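Side-chain contacts in uncharacterized protein (PDB 3P02), which is of unknown function but carries a C-terminal BT_3044-like domain built on a long, curled antiparallel beta sheet: residues 154-159 against 249-254; 181-186 against 293-298; 214-219 against 265-270. One frame throughout, in Å; residues are numbered along the deposited sequence.

Interaction 1. Residues 154-159 against 249-254; sequences FNEFSG and YKVSSE
Two first torsions bring the rings of Phe-157 and Tyr-249 together. Phe-157 has CG opposite its carbonyl carbon and beside the backbone N (chi1 -46°), whereas CG of Tyr-249 stands between N and the carbonyl carbon (chi1 73°). Each bond from CA to CB heads for the other segment, and the two side chains cross at about a right angle. Contact is made by single ring carbons, Phe-157 CE1 lying 4.0 Å from Tyr-249 CE2. The centroids are 5.9 Å apart with planes at 80°, so the rings meet obliquely. Phe-157 belongs to a type I beta turn, Asn-155 to Ser-158, that leads from strand 146-154 into strand 159-162, the first strand of the sheet to which strand 242-255 also belongs. An Asx turn fixes this bend: Phe-157 N donates to Asn-155 OD1 at 2.8 Å, tilted out of the carbonyl plane. A second bond, Asn-155 N to Ser-158 OG at 2.9 Å, ties the turn's two ends together. Within the turn, Glu-156 CB sits 3.9 Å above the plane of the Phe-157 ring, over its centre. In one of its two modelled conformers, extended Glu-156 brings OE2 to 3.9 Å from Val-251 CG1, a contact that is therefore doubtful. Val-251 CG2 lies in plane at the edge of the Tyr-249 ring, whose OH is hydrogen-bonded to the backbone O of Thr-217.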
loop_
_atom_site.group_PDB
_atom_site.type_symbol
_atom_site.label_atom_id
_atom_site.label_comp_id
_atom_site.label_asym_id
_atom_site.label_seq_id
_atom_site.Cartn_x
_atom_site.Cartn_y
_atom_site.Cartn_z
ATOM N N PHE A 154 -4.107 -1.751 -4.698
ATOM C CA PHE A 154 -4.381 -3.177 -4.645
ATOM C C PHE A 154 -4.927 -3.626 -5.983
ATOM O O PHE A 154 -5.465 -2.817 -6.733
ATOM C CB PHE A 154 -5.330 -3.583 -3.494
ATOM C CG PHE A 154 -6.776 -3.153 -3.628
ATOM C CD1 PHE A 154 -7.155 -1.842 -3.360
ATOM C CD2 PHE A 154 -7.766 -4.075 -3.952
ATOM C CE1 PHE A 154 -8.499 -1.467 -3.378
ATOM C CE2 PHE A 154 -9.113 -3.697 -3.987
ATOM C CZ PHE A 154 -9.473 -2.389 -3.704
ATOM N N ASN A 155 -4.729 -4.904 -6.297
ATOM C CA ASN A 155 -5.360 -5.456 -7.486
ATOM C C ASN A 155 -5.819 -6.878 -7.073
ATOM O O ASN A 155 -5.736 -7.221 -5.892
ATOM C CB ASN A 155 -4.429 -5.401 -8.710
ATOM C CG ASN A 155 -3.164 -6.201 -8.554
ATOM O OD1 ASN A 155 -3.101 -7.160 -7.811
ATOM N ND2 ASN A 155 -2.135 -5.837 -9.296
ATOM N N GLU A 156 -6.312 -7.692 -8.005
ATOM C CA GLU A 156 -6.787 -9.040 -7.672
ATOM C C GLU A 156 -5.690 -9.922 -7.078
ATOM O O GLU A 156 -5.988 -10.851 -6.327
ATOM C CB GLU A 156 -7.333 -9.720 -8.942
ATOM C CG GLU A 156 -7.814 -11.142 -8.719
ATOM C CD GLU A 156 -8.394 -11.855 -9.921
ATOM O OE1 GLU A 156 -8.486 -11.243 -11.009
ATOM O OE2 GLU A 156 -8.735 -13.048 -9.773
ATOM N N PHE A 157 -4.429 -9.620 -7.398
ATOM C CA PHE A 157 -3.290 -10.488 -7.053
ATOM C C PHE A 157 -2.312 -9.936 -6.065
ATOM O O PHE A 157 -1.224 -10.515 -5.918
ATOM C CB PHE A 157 -2.509 -10.718 -8.369
ATOM C CG PHE A 157 -3.394 -11.072 -9.553
ATOM C CD1 PHE A 157 -4.012 -12.315 -9.629
ATOM C CD2 PHE A 157 -3.644 -10.136 -10.563
ATOM C CE1 PHE A 157 -4.864 -12.623 -10.691
ATOM C CE2 PHE A 157 -4.472 -10.456 -11.644
ATOM C CZ PHE A 157 -5.062 -11.705 -11.707
ATOM N N SER A 158 -2.645 -8.817 -5.411
ATOM C CA SER A 158 -1.673 -8.145 -4.553
ATOM C C SER A 158 -1.864 -8.404 -3.068
ATOM O O SER A 158 -2.861 -8.963 -2.623
ATOM C CB SER A 158 -1.735 -6.640 -4.812
ATOM O OG SER A 158 -2.977 -6.106 -4.367
ATOM N N GLY A 159 -0.899 -7.933 -2.289
ATOM C CA GLY A 159 -1.025 -7.959 -0.847
ATOM C C GLY A 159 -0.142 -8.938 -0.130
ATOM O O GLY A 159 0.934 -9.301 -0.615
ATOM N N TYR A 249 -0.381 -20.298 -11.866
ATOM C CA TYR A 249 -1.257 -19.987 -10.740
ATOM C C TYR A 249 -2.633 -20.545 -10.959
ATOM O O TYR A 249 -3.047 -20.841 -12.096
ATOM C CB TYR A 249 -1.342 -18.484 -10.425
ATOM C CG TYR A 249 -2.131 -17.665 -11.424
ATOM C CD1 TYR A 249 -1.593 -17.328 -12.661
ATOM C CD2 TYR A 249 -3.394 -17.175 -11.107
ATOM C CE1 TYR A 249 -2.284 -16.511 -13.551
ATOM C CE2 TYR A 249 -4.101 -16.357 -11.999
ATOM C CZ TYR A 249 -3.545 -16.040 -13.226
ATOM O OH TYR A 249 -4.250 -15.288 -14.136
ATOM N N LYS A 250 -3.341 -20.684 -9.840
ATOM C CA LYS A 250 -4.734 -21.092 -9.802
ATOM C C LYS A 250 -5.467 -20.130 -8.908
ATOM O O LYS A 250 -4.910 -19.648 -7.907
ATOM C CB LYS A 250 -4.892 -22.525 -9.291
ATOM C CG LYS A 250 -4.360 -23.598 -10.236
ATOM C CD LYS A 250 -4.752 -25.007 -9.759
ATOM C CE LYS A 250 -6.168 -25.374 -10.144
ATOM N NZ LYS A 250 -6.572 -26.696 -9.594
ATOM N N VAL A 251 -6.686 -19.811 -9.298
ATOM C CA VAL A 251 -7.568 -18.907 -8.552
ATOM C C VAL A 251 -8.845 -19.652 -8.313
ATOM O O VAL A 251 -9.430 -20.156 -9.276
ATOM C CB VAL A 251 -7.858 -17.551 -9.253
ATOM C CG1 VAL A 251 -8.812 -16.700 -8.417
ATOM C CG2 VAL A 251 -6.601 -16.767 -9.527
ATOM N N SER A 252 -9.332 -19.673 -7.069
ATOM C CA SER A 252 -10.615 -20.306 -6.729
ATOM C C SER A 252 -11.258 -19.559 -5.591
ATOM O O SER A 252 -10.578 -18.859 -4.836
ATOM C CB SER A 252 -10.429 -21.770 -6.325
ATOM O OG SER A 252 -9.484 -21.865 -5.271
ATOM N N SER A 253 -12.567 -19.684 -5.483
ATOM C CA SER A 253 -13.329 -19.048 -4.418
ATOM C C SER A 253 -14.399 -19.976 -3.980
ATOM O O SER A 253 -14.854 -20.814 -4.771
ATOM C CB SER A 253 -13.974 -17.743 -4.894
ATOM O OG SER A 253 -13.021 -16.718 -5.123
ATOM N N GLU A 254 -14.820 -19.829 -2.733
ATOM C CA GLU A 254 -15.958 -20.553 -2.178
ATOM C C GLU A 254 -16.558 -19.703 -1.078
ATOM O O GLU A 254 -15.852 -18.945 -0.414
ATOM C CB GLU A 254 -15.568 -21.938 -1.647
ATOM C CG GLU A 254 -14.741 -21.893 -0.372
ATOM C CD GLU A 254 -14.070 -23.187 0.038
ATOM O OE1 GLU A 254 -14.491 -24.260 -0.448
ATOM O OE2 GLU A 254 -13.120 -23.126 0.849
#

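Interaction 2. Residues 181-186 against 293-298; sequences TEIKLN and GGLSVS
Leu-295 reaches Ile-183 and Leu-185 with its two methyl groups, and its path can be traced from the backbone outward. CB leaves strand 287-302 in the direction of strand 182-187 but is still more than 5 Å from any atom of Ile-183 or Leu-185. CG lies opposite the carbonyl carbon (chi1 -61°), which carries the fork further across, though the branch carbon itself is also beyond 5 Å from both partners. The fork then divides the work. CD2 meets Ile-183 CD1 at 3.8 Å, the closest approach between the two segments, with the Leu-295 chain running roughly perpendicular to that of Ile-183. CD1 turns to the other partner and lies 4.3 Å from Leu-185 CD1, a looser contact. Ile-183 and Leu-185 alternate with Lys-184 along their strand, and both point toward Leu-295, so one leucine spans a pair of residues on the same strand face. All three are buried, and the contact is wholly apolar. It lies within a strongly curved sheet: Phe-161 of strand 159-162 touches both leucines, Ile-183 packs on Phe-195 and Leu-185 on Val-193 of strand 192-196, and Leu-295 also rests on Ile-272 of strand 262-278.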
loop_
_atom_site.group_PDB
_atom_site.type_symbol
_atom_site.label_atom_id
_atom_site.label_comp_id
_atom_site.label_asym_id
_atom_site.label_seq_id
_atom_site.Cartn_x
_atom_site.Cartn_y
_atom_site.Cartn_z
ATOM N N THR A 181 7.730 -15.558 6.429
ATOM C CA THR A 181 6.353 -16.021 6.633
ATOM C C THR A 181 5.390 -15.250 5.753
ATOM O O THR A 181 4.402 -15.846 5.274
ATOM C CB THR A 181 5.908 -15.938 8.105
ATOM O OG1 THR A 181 5.926 -14.584 8.538
ATOM C CG2 THR A 181 6.733 -16.801 9.021
ATOM N N GLU A 182 5.665 -13.958 5.531
ATOM C CA GLU A 182 4.845 -13.127 4.676
ATOM C C GLU A 182 5.700 -12.491 3.591
ATOM O O GLU A 182 6.810 -12.014 3.883
ATOM C CB GLU A 182 4.177 -12.047 5.529
ATOM C CG GLU A 182 3.193 -11.192 4.769
ATOM C CD GLU A 182 2.518 -10.209 5.698
ATOM O OE1 GLU A 182 1.576 -10.615 6.420
ATOM O OE2 GLU A 182 2.964 -9.042 5.733
ATOM N N ILE A 183 5.193 -12.478 2.368
ATOM C CA ILE A 183 5.821 -11.820 1.237
ATOM C C ILE A 183 4.754 -10.920 0.638
ATOM O O ILE A 183 3.696 -11.418 0.230
ATOM C CB ILE A 183 6.416 -12.802 0.207
ATOM C CG1 ILE A 183 7.667 -13.517 0.822
ATOM C CG2 ILE A 183 6.775 -12.052 -1.111
ATOM C CD1 ILE A 183 8.302 -14.540 -0.060
ATOM N N LYS A 184 5.013 -9.619 0.618
ATOM C CA LYS A 184 4.063 -8.666 0.026
ATOM C C LYS A 184 4.246 -8.571 -1.474
ATOM O O LYS A 184 5.383 -8.439 -1.970
ATOM C CB LYS A 184 4.256 -7.275 0.629
ATOM C CG LYS A 184 3.040 -6.358 0.440
ATOM C CD LYS A 184 3.158 -5.055 1.231
ATOM C CE LYS A 184 3.166 -5.231 2.732
ATOM N NZ LYS A 184 2.950 -3.934 3.433
ATOM N N LEU A 185 3.127 -8.614 -2.210
ATOM C CA LEU A 185 3.118 -8.420 -3.656
ATOM C C LEU A 185 2.623 -6.991 -3.876
ATOM O O LEU A 185 1.481 -6.670 -3.525
ATOM C CB LEU A 185 2.227 -9.476 -4.372
ATOM C CG LEU A 185 2.939 -10.797 -4.782
ATOM C CD1 LEU A 185 3.873 -11.338 -3.740
ATOM C CD2 LEU A 185 1.958 -11.851 -5.333
ATOM N N ASN A 186 3.524 -6.133 -4.350
ATOM C CA ASN A 186 3.282 -4.711 -4.613
ATOM C C ASN A 186 2.725 -4.547 -6.007
ATOM O O ASN A 186 2.980 -5.382 -6.864
ATOM C CB ASN A 186 4.577 -3.961 -4.440
ATOM C CG ASN A 186 5.229 -4.305 -3.123
ATOM O OD1 ASN A 186 4.685 -4.016 -2.064
ATOM N ND2 ASN A 186 6.289 -5.108 -3.159
ATOM N N GLY A 293 9.934 -22.616 -5.105
ATOM C CA GLY A 293 8.710 -23.012 -4.415
ATOM C C GLY A 293 7.509 -22.264 -4.931
ATOM O O GLY A 293 7.350 -22.083 -6.140
ATOM N N GLY A 294 6.673 -21.839 -4.002
ATOM C CA GLY A 294 5.460 -21.140 -4.351
ATOM C C GLY A 294 5.003 -20.168 -3.299
ATOM O O GLY A 294 5.662 -19.974 -2.267
ATOM N N LEU A 295 3.913 -19.477 -3.632
ATOM C CA LEU A 295 3.283 -18.457 -2.790
ATOM C C LEU A 295 1.795 -18.658 -2.766
ATOM O O LEU A 295 1.241 -19.195 -3.718
ATOM C CB LEU A 295 3.565 -17.067 -3.372
ATOM C CG LEU A 295 5.057 -16.667 -3.463
ATOM C CD1 LEU A 295 5.231 -15.373 -4.270
ATOM C CD2 LEU A 295 5.666 -16.469 -2.063
ATOM N N SER A 296 1.135 -18.210 -1.713
ATOM C CA SER A 296 -0.309 -18.339 -1.696
ATOM C C SER A 296 -0.941 -17.235 -0.882
ATOM O O SER A 296 -0.313 -16.662 0.023
ATOM C CB SER A 296 -0.750 -19.695 -1.150
ATOM O OG SER A 296 -0.343 -19.891 0.191
ATOM N N VAL A 297 -2.188 -16.915 -1.234
ATOM C CA VAL A 297 -2.983 -15.983 -0.449
ATOM C C VAL A 297 -4.344 -16.631 -0.204
ATOM O O VAL A 297 -4.897 -17.313 -1.086
ATOM C CB VAL A 297 -3.090 -14.553 -1.060
ATOM C CG1 VAL A 297 -3.964 -14.521 -2.311
ATOM C CG2 VAL A 297 -3.595 -13.535 -0.021
ATOM N N SER A 298 -4.879 -16.402 0.986
ATOM C CA SER A 298 -6.209 -16.870 1.345
ATOM C C SER A 298 -6.954 -15.643 1.894
ATOM O O SER A 298 -6.670 -15.195 3.001
ATOM C CB SER A 298 -6.108 -17.998 2.373
ATOM O OG SER A 298 -7.389 -18.390 2.825
#

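Interaction 3. Residues 214-219 against 265-270; sequences LQFTGD and TYIVIS
In the apolar interior of the curled antiparallel sheet, the ring of Phe-216 meets Ile-269 and Ile-267 from across the bend. Ile-269 approaches at the ring edge, near its plane: CD1 is 3.6 Å from Phe-216 CZ and 3.9 Å from CE2, while Ile-269 CG1 is 4.0 Å from Phe-216 CE2. Placing Ile-269 CG1 opposite its carbonyl carbon (chi1 -55°) sends this longer branch toward the ring, the two chains lying roughly square to each other. Ile-267 CG2 makes a looser, oblique contact with Phe-216 CE2 at 4.3 Å. Strands 228-234 and 242-255 separate the two partners in the order of the sheet, so such packing requires the sheet to fold over on itself. The axes of 214-217 and 265-270 bear this out, approaching to 11.0 Å with 117° between their directions, a spacing filled by side chains. Leu-214, two residues before Phe-216 on the same face, adds its CD1 at 4.4 Å from Ile-269 CD1. Phe-216 is further enclosed by Phe-157, stacked on it, and by Tyr-249 in an edge-to-face pair.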
loop_
_atom_site.group_PDB
_atom_site.type_symbol
_atom_site.label_atom_id
_atom_site.label_comp_id
_atom_site.label_asym_id
_atom_site.label_seq_id
_atom_site.Cartn_x
_atom_site.Cartn_y
_atom_site.Cartn_z
ATOM N N LEU A 214 6.127 -10.302 -11.345
ATOM C CA LEU A 214 5.218 -11.403 -11.694
ATOM C C LEU A 214 4.087 -10.870 -12.490
ATOM O O LEU A 214 3.481 -9.858 -12.083
ATOM C CB LEU A 214 4.647 -12.103 -10.431
ATOM C CG LEU A 214 5.673 -12.889 -9.591
ATOM C CD1 LEU A 214 5.097 -13.201 -8.191
ATOM C CD2 LEU A 214 6.116 -14.175 -10.329
ATOM N N GLN A 215 3.770 -11.540 -13.592
ATOM C CA GLN A 215 2.621 -11.158 -14.407
ATOM C C GLN A 215 1.630 -12.302 -14.424
ATOM O O GLN A 215 2.011 -13.428 -14.735
ATOM C CB GLN A 215 3.054 -10.778 -15.829
ATOM C CG GLN A 215 1.890 -10.376 -16.744
ATOM C CD GLN A 215 2.384 -10.005 -18.119
ATOM O OE1 GLN A 215 3.562 -9.707 -18.322
ATOM N NE2 GLN A 215 1.495 -10.000 -19.096
ATOM N N PHE A 216 0.377 -12.009 -14.071
ATOM C CA PHE A 216 -0.704 -12.994 -14.067
ATOM C C PHE A 216 -1.411 -12.912 -15.406
ATOM O O PHE A 216 -2.155 -11.959 -15.648
ATOM C CB PHE A 216 -1.676 -12.676 -12.907
ATOM C CG PHE A 216 -1.055 -12.868 -11.552
ATOM C CD1 PHE A 216 -0.252 -11.872 -10.979
ATOM C CD2 PHE A 216 -1.225 -14.057 -10.854
ATOM C CE1 PHE A 216 0.339 -12.060 -9.729
ATOM C CE2 PHE A 216 -0.659 -14.232 -9.583
ATOM C CZ PHE A 216 0.140 -13.231 -9.034
ATOM N N THR A 217 -1.166 -13.867 -16.291
ATOM C CA THR A 217 -1.812 -13.812 -17.613
ATOM C C THR A 217 -3.207 -14.421 -17.562
ATOM O O THR A 217 -3.538 -15.179 -16.650
ATOM C CB THR A 217 -0.970 -14.587 -18.683
ATOM O OG1 THR A 217 -1.268 -15.998 -18.588
ATOM C CG2 THR A 217 0.560 -14.313 -18.581
ATOM N N GLY A 218 -3.976 -14.193 -18.610
ATOM C CA GLY A 218 -5.279 -14.849 -18.712
ATOM C C GLY A 218 -5.236 -16.124 -19.540
ATOM O O GLY A 218 -6.292 -16.641 -19.935
ATOM N N ASP A 219 -4.003 -16.645 -19.820
ATOM C CA ASP A 219 -3.831 -17.833 -20.651
ATOM C C ASP A 219 -3.692 -19.121 -19.853
ATOM O O ASP A 219 -2.806 -19.229 -18.999
ATOM C CB ASP A 219 -2.596 -17.696 -21.558
ATOM C CG ASP A 219 -2.647 -16.595 -22.606
ATOM O OD1 ASP A 219 -3.762 -16.122 -22.924
ATOM O OD2 ASP A 219 -1.568 -16.188 -23.085
ATOM N N THR A 265 -11.308 -16.418 -0.991
ATOM C CA THR A 265 -10.671 -16.377 -2.304
ATOM C C THR A 265 -9.231 -16.836 -2.157
ATOM O O THR A 265 -8.473 -16.268 -1.354
ATOM C CB THR A 265 -10.781 -14.994 -2.942
ATOM O OG1 THR A 265 -12.166 -14.771 -3.234
ATOM C CG2 THR A 265 -9.960 -14.887 -4.236
ATOM N N TYR A 266 -8.843 -17.845 -2.957
ATOM C CA TYR A 266 -7.490 -18.412 -2.894
ATOM C C TYR A 266 -6.739 -18.194 -4.175
ATOM O O TYR A 266 -7.295 -18.386 -5.262
ATOM C CB TYR A 266 -7.567 -19.941 -2.620
ATOM C CG TYR A 266 -8.521 -20.324 -1.514
ATOM C CD1 TYR A 266 -8.179 -20.141 -0.173
ATOM C CD2 TYR A 266 -9.767 -20.878 -1.802
ATOM C CE1 TYR A 266 -9.062 -20.493 0.852
ATOM C CE2 TYR A 266 -10.645 -21.252 -0.785
ATOM C CZ TYR A 266 -10.282 -21.072 0.539
ATOM O OH TYR A 266 -11.167 -21.428 1.526
ATOM N N ILE A 267 -5.479 -17.747 -4.059
ATOM C CA ILE A 267 -4.579 -17.643 -5.201
ATOM C C ILE A 267 -3.370 -18.442 -4.817
ATOM O O ILE A 267 -2.775 -18.180 -3.764
ATOM C CB ILE A 267 -4.225 -16.205 -5.636
ATOM C CG1 ILE A 267 -5.509 -15.430 -5.962
ATOM C CG2 ILE A 267 -3.296 -16.236 -6.888
ATOM C CD1 ILE A 267 -5.274 -13.924 -6.168
ATOM N N VAL A 268 -3.000 -19.419 -5.640
ATOM C CA VAL A 268 -1.826 -20.224 -5.332
ATOM C C VAL A 268 -0.891 -20.130 -6.523
ATOM O O VAL A 268 -1.298 -20.423 -7.639
ATOM C CB VAL A 268 -2.158 -21.692 -4.963
ATOM C CG1 VAL A 268 -0.880 -22.465 -4.629
ATOM C CG2 VAL A 268 -3.146 -21.761 -3.792
ATOM N N ILE A 269 0.338 -19.668 -6.282
ATOM C CA ILE A 269 1.391 -19.536 -7.300
ATOM C C ILE A 269 2.367 -20.685 -7.105
ATOM O O ILE A 269 2.842 -20.896 -5.991
ATOM C CB ILE A 269 2.113 -18.160 -7.199
ATOM C CG1 ILE A 269 1.112 -16.951 -7.280
ATOM C CG2 ILE A 269 3.246 -18.044 -8.215
ATOM C CD1 ILE A 269 1.705 -15.639 -6.789
ATOM N N SER A 270 2.710 -21.383 -8.183
ATOM C CA SER A 270 3.646 -22.501 -8.104
ATOM C C SER A 270 4.730 -22.381 -9.152
ATOM O O SER A 270 4.702 -21.460 -9.975
ATOM C CB SER A 270 2.915 -23.836 -8.275
ATOM O OG SER A 270 1.889 -24.023 -7.311
#

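All three contacts draw on one antiparallel sheet, and their centres lie about 7 Å (interactions 1 and 3) and 11 Å (interaction 2 to either) apart. Interactions 2 and 3 are joined where strands 262-278 and 287-302 pair, with Leu-295 O 2.8 Å from Ile-269 N and Val-297 N 2.9 Å from Ile-267 O, both probable hydrogen bonds. Interaction 1 meets interaction 3 through the probable hydrogen bond of Glu-254 OE2 with Tyr-266 OH at 2.7 Å. It meets interaction 2 where Gly-159 O lies 2.8 Å from Leu-185 N. Packing adds to these bonds: the Leu-185 side chain touches Ile-269, and Phe-157 O lies 3.5 Å from Leu-185 CD2.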